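Local coordinates for protein N-(5'-phosphoribosyl)anthranilate isomerase (Thermococcus kodakarensis, PDB 5LHF) that catalyses the isomerisation of N-(5-phospho-beta-D-ribosyl)anthranilate to 1-(2-carboxyphenylamino)-1-deoxy-D-ribulose 5-phosphate, the third of five steps from chorismate to L-tryptophan, at residues K42-L47 with E72-E77. Numbering follows the deposited sequence.
Sequences KTAAEL and EKTGAE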
loop_
_atom_site.group_PDB
_atom_site.type_symbol
_atom_site.label_atom_id
_atom_site.label_comp_id
_atom_site.label_asym_id
_atom_site.label_seq_id
_atom_site.Cartn_x
_atom_site.Cartn_y
_atom_site.Cartn_z
ATOM N N LYS A 42 2.157 18.921 8.282
ATOM C CA LYS A 42 1.618 19.143 9.620
ATOM C C LYS A 42 0.319 18.367 9.824
ATOM O O LYS A 42 0.059 17.843 10.919
ATOM C CB LYS A 42 1.383 20.636 9.863
ATOM C CG LYS A 42 0.918 20.921 11.259
ATOM C CD LYS A 42 0.255 22.271 11.360
ATOM C CE LYS A 42 0.649 22.946 12.638
ATOM N NZ LYS A 42 -0.193 22.546 13.752
ATOM N N THR A 43 -0.523 18.314 8.794
ATOM C CA THR A 43 -1.770 17.568 8.917
ATOM C C THR A 43 -1.488 16.082 9.086
ATOM O O THR A 43 -2.114 15.414 9.918
ATOM C CB THR A 43 -2.662 17.817 7.696
ATOM O OG1 THR A 43 -2.931 19.220 7.576
ATOM C CG2 THR A 43 -3.975 17.069 7.831
ATOM N N ALA A 44 -0.530 15.554 8.314
ATOM C CA ALA A 44 -0.136 14.155 8.476
ATOM C C ALA A 44 0.445 13.906 9.863
ATOM O O ALA A 44 0.201 12.857 10.470
ATOM C CB ALA A 44 0.882 13.768 7.402
ATOM N N ALA A 45 1.235 14.853 10.376
ATOM C CA ALA A 45 1.801 14.686 11.710
ATOM C C ALA A 45 0.705 14.540 12.764
ATOM O O ALA A 45 0.849 13.776 13.728
ATOM C CB ALA A 45 2.719 15.868 12.026
ATOM N N GLU A 46 -0.398 15.267 12.604
ATOM C CA GLU A 46 -1.480 15.155 13.580
ATOM C C GLU A 46 -2.162 13.801 13.503
ATOM O O GLU A 46 -2.433 13.175 14.538
ATOM C CB GLU A 46 -2.497 16.273 13.391
ATOM C CG GLU A 46 -3.714 16.088 14.294
ATOM C CD GLU A 46 -3.379 16.213 15.771
ATOM O OE1 GLU A 46 -2.854 15.248 16.374
ATOM O OE2 GLU A 46 -3.653 17.283 16.353
ATOM N N LEU A 47 -2.449 13.319 12.290
ATOM C CA LEU A 47 -3.076 12.010 12.172
ATOM C C LEU A 47 -2.154 10.931 12.710
ATOM O O LEU A 47 -2.602 10.014 13.405
ATOM C CB LEU A 47 -3.455 11.734 10.714
ATOM C CG LEU A 47 -4.312 12.848 10.091
ATOM C CD1 LEU A 47 -4.475 12.655 8.591
ATOM C CD2 LEU A 47 -5.688 12.918 10.772
ATOM N N GLU A 72 11.281 13.369 10.082
ATOM C CA GLU A 72 11.527 14.251 11.225
ATOM C C GLU A 72 10.298 15.076 11.569
ATOM O O GLU A 72 9.985 15.270 12.751
ATOM C CB GLU A 72 12.706 15.195 10.952
ATOM C CG GLU A 72 14.004 14.489 10.744
ATOM C CD GLU A 72 15.136 15.439 10.383
ATOM O OE1 GLU A 72 16.257 14.944 10.128
ATOM O OE2 GLU A 72 14.900 16.669 10.353
ATOM N N LYS A 73 9.601 15.599 10.552
ATOM C CA LYS A 73 8.488 16.509 10.825
ATOM C C LYS A 73 7.248 15.761 11.324
ATOM O O LYS A 73 6.484 16.300 12.136
ATOM C CB LYS A 73 8.135 17.316 9.568
ATOM C CG LYS A 73 9.230 18.282 9.107
ATOM C CD LYS A 73 9.413 19.431 10.094
ATOM C CE LYS A 73 10.124 20.622 9.450
ATOM N NZ LYS A 73 11.420 20.223 8.805
ATOM N N THR A 74 7.031 14.532 10.855
ATOM C CA THR A 74 5.798 13.811 11.165
ATOM C C THR A 74 5.925 12.807 12.303
ATOM O O THR A 74 4.900 12.378 12.845
ATOM C CB THR A 74 5.287 13.052 9.938
ATOM O OG1 THR A 74 6.281 12.100 9.526
ATOM C CG2 THR A 74 4.989 14.019 8.790
ATOM N N GLY A 75 7.130 12.380 12.647
ATOM C CA GLY A 75 7.230 11.311 13.613
ATOM C C GLY A 75 6.835 9.946 13.106
ATOM O O GLY A 75 6.621 9.040 13.917
ATOM N N ALA A 76 6.737 9.762 11.789
ATOM C CA ALA A 76 6.272 8.488 11.243
ATOM C C ALA A 76 7.139 7.334 11.725
ATOM O O ALA A 76 8.362 7.446 11.801
ATOM C CB ALA A 76 6.281 8.512 9.715
ATOM N N GLU A 77 6.484 6.223 12.049
ATOM C CA GLU A 77 7.095 4.955 12.410
ATOM C C GLU A 77 7.115 3.982 11.237
ATOM O O GLU A 77 7.927 3.046 11.212
ATOM C CB GLU A 77 6.265 4.379 13.567
ATOM C CG GLU A 77 6.367 5.161 14.870
ATOM C CD GLU A 77 7.639 4.825 15.591
ATOM O OE1 GLU A 77 8.087 5.627 16.460
ATOM O OE2 GLU A 77 8.210 3.742 15.285
HETATM O O HOH W 1 3.225 13.077 14.985
#
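Two neighbouring helices in the outer layer of the TIM barrel meet where A45, on helix 41-50, lies against K73 and T74 at the C-terminal end of helix 64-74. The approach is close: the CA atoms of A45 and T74 are 4.1 Å apart, a spacing that the single methyl of A45 allows. The methyl of A45 rests mainly on backbone, with its CB 3.8 Å from T74 CA and equally near the carbonyl O of K73. No direct hydrogen bond joins the segments. Instead, one water donates to both A45 O and T74 O, at 2.8 Å each, bridging two carbonyls that could not bond to each other.

T74 suits its place because its two branches do different work. OG1 stands between the backbone N and the carbonyl carbon (chi1 61°), where it donates to A70 O one turn back in the helix and accepts from A76 N at 3.3 Å, closing an ST turn. The hydroxyl of a buried residue is thus satisfied locally, while CG2 is left for apolar packing, 4.3 Å from A44 CB. Deeper in this layer, A44 also touches V29 of strand 26-30, and T74 reaches L57 of strand 55-59, so the helix pair is seated on the barrel wall. K73 contributes little beyond its carbonyl O; its side chain leads away, and NZ bonds to N69 OD1.

Directly after T74, G75 takes a positive phi (73°), at which a CB would press against the preceding carbonyl O; the chain can then turn toward strand 78-81. Close packing of successive helices around a parallel eight-stranded core, each helix ending in a turn into the next strand, is characteristic of the (beta/alpha)8 barrel.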